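Local coordinates for membrane lipoprotein TpN32 (Treponema pallidum, PDB 1XS5) that probably binds L-methionine as a periplasmic-type substrate-binding lipoprotein of the NlpA family, at residues E45-M48 against M54-F57. Sequence-based numbering, arbitrary orientation.
Sequences EAVM and MNFF. With MET (methionine), chain B.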
loop_
_atom_site.group_PDB
_atom_site.type_symbol
_atom_site.label_atom_id
_atom_site.label_comp_id
_atom_site.label_asym_id
_atom_site.label_seq_id
_atom_site.Cartn_x
_atom_site.Cartn_y
_atom_site.Cartn_z
ATOM N N GLU A 45 -11.868 -6.277 8.732
ATOM C CA GLU A 45 -12.918 -6.792 9.592
ATOM C C GLU A 45 -14.018 -7.458 8.739
ATOM O O GLU A 45 -14.642 -8.422 9.178
ATOM C CB GLU A 45 -13.518 -5.662 10.431
ATOM C CG GLU A 45 -12.554 -5.094 11.458
ATOM C CD GLU A 45 -13.197 -4.052 12.402
ATOM O OE1 GLU A 45 -14.158 -3.349 11.997
ATOM O OE2 GLU A 45 -12.721 -3.923 13.558
ATOM N N ALA A 46 -14.251 -6.972 7.511
ATOM C CA ALA A 46 -15.319 -7.560 6.684
ATOM C C ALA A 46 -14.896 -8.944 6.229
ATOM O O ALA A 46 -15.747 -9.856 6.090
ATOM C CB ALA A 46 -15.657 -6.676 5.457
ATOM N N VAL A 47 -13.609 -9.120 5.951
ATOM C CA VAL A 47 -13.152 -10.469 5.583
ATOM C C VAL A 47 -13.252 -11.376 6.858
ATOM O O VAL A 47 -13.709 -12.524 6.780
ATOM C CB VAL A 47 -11.677 -10.464 5.067
ATOM C CG1 VAL A 47 -11.130 -11.936 5.018
ATOM C CG2 VAL A 47 -11.595 -9.832 3.651
ATOM N N MET A 48 -12.858 -10.871 8.022
ATOM C CA MET A 48 -12.942 -11.695 9.238
ATOM C C MET A 48 -14.393 -12.117 9.554
ATOM O O MET A 48 -14.611 -13.255 9.976
ATOM C CB MET A 48 -12.345 -10.980 10.467
ATOM C CG MET A 48 -10.802 -10.986 10.534
ATOM S SD MET A 48 -10.074 -12.688 10.461
ATOM C CE MET A 48 -10.766 -13.410 12.015
ATOM N N MET A 54 -12.576 -12.107 0.129
ATOM C CA MET A 54 -11.193 -11.662 0.085
ATOM C C MET A 54 -11.088 -10.166 -0.016
ATOM O O MET A 54 -12.086 -9.483 -0.182
ATOM C CB MET A 54 -10.481 -12.322 -1.112
ATOM C CG MET A 54 -11.009 -11.954 -2.454
ATOM S SD MET A 54 -10.766 -13.276 -3.793
ATOM C CE MET A 54 -12.408 -13.915 -4.059
ATOM N N ASN A 55 -9.876 -9.641 0.131
ATOM C CA ASN A 55 -9.702 -8.223 -0.084
ATOM C C ASN A 55 -8.396 -8.002 -0.759
ATOM O O ASN A 55 -7.524 -8.895 -0.778
ATOM C CB ASN A 55 -9.865 -7.328 1.177
ATOM C CG ASN A 55 -8.820 -7.533 2.252
ATOM O OD1 ASN A 55 -7.594 -7.694 1.994
ATOM N ND2 ASN A 55 -9.292 -7.463 3.520
ATOM N N PHE A 56 -8.282 -6.837 -1.388
ATOM C CA PHE A 56 -7.052 -6.548 -2.120
ATOM C C PHE A 56 -6.692 -5.074 -1.948
ATOM O O PHE A 56 -7.150 -4.199 -2.699
ATOM C CB PHE A 56 -7.259 -6.930 -3.600
ATOM C CG PHE A 56 -6.039 -6.666 -4.494
ATOM C CD1 PHE A 56 -4.760 -6.988 -4.071
ATOM C CD2 PHE A 56 -6.190 -6.144 -5.745
ATOM C CE1 PHE A 56 -3.664 -6.783 -4.920
ATOM C CE2 PHE A 56 -5.106 -5.952 -6.573
ATOM C CZ PHE A 56 -3.858 -6.272 -6.149
ATOM N N PHE A 57 -5.865 -4.782 -0.942
ATOM C CA PHE A 57 -5.481 -3.375 -0.710
ATOM C C PHE A 57 -4.231 -3.158 0.145
ATOM O O PHE A 57 -3.773 -2.036 0.244
ATOM C CB PHE A 57 -6.605 -2.634 0.026
ATOM C CG PHE A 57 -6.629 -2.916 1.521
ATOM C CD1 PHE A 57 -7.146 -4.112 2.017
ATOM C CD2 PHE A 57 -6.130 -1.976 2.425
ATOM C CE1 PHE A 57 -7.182 -4.364 3.408
ATOM C CE2 PHE A 57 -6.155 -2.205 3.801
ATOM C CZ PHE A 57 -6.688 -3.401 4.300
HETATM N N MET B . -1.184 0.211 -1.631
HETATM C CA MET B . -0.511 0.510 -0.314
HETATM C C MET B . 1.031 0.514 -0.397
HETATM O O MET B . 1.667 1.458 0.134
HETATM C CB MET B . -0.938 -0.525 0.750
HETATM C CG MET B . -0.529 -0.102 2.145
HETATM S SD MET B . -0.958 -1.288 3.441
HETATM C CE MET B . -2.741 -0.863 3.626
HETATM O OXT MET B . 1.587 -0.436 -0.991
#
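A chi1 of 167° sets Val47 CG1 anti to the backbone N and thereby CG2 anti to the carbonyl carbon, and it is CG2 that meets strand 54-59; Asn55, with chi1 65°, holds CG between its backbone N and carbonyl carbon, and ND2 meets the valine methyl. The two side chains meet at about a right angle. They illustrate how an alpha/beta domain of a periplasmic binding protein lays a helix, here 40-49, on the central mixed sheet: between residues 45-48 and 54-57 the contact falls to one branched aliphatic side chain, burying its methyl against strand backbone and side chain alike. Val47 CG2 sits 3.3 Å from Asn55 ND2 and 3.7 Å from Met54 C; no hydrogen bond joins the two segments. The buried amide finds its partners elsewhere: ND2 is hydrogen-bonded to Asn44 OD1 and weakly to Leu43 O, and OD1 takes a weak bond from Gln58 NE2, which probably limits rotation of the amide, chiefly through the bond to Asn44. The Met54 side chain starts away from the helix and packs on Leu200 and Val202 of strand 198-203. Two residues beyond Asn55 the chain turns a corner at Phe57, a residue of the methionine pocket; Asn55 CG lies in plane at the edge of its ring. That ring also touches the ligand: Phe57 CE2 approaches the methionine CE obliquely at 3.7 Å, and Phe57 O lies 3.3 Å from the ligand CB.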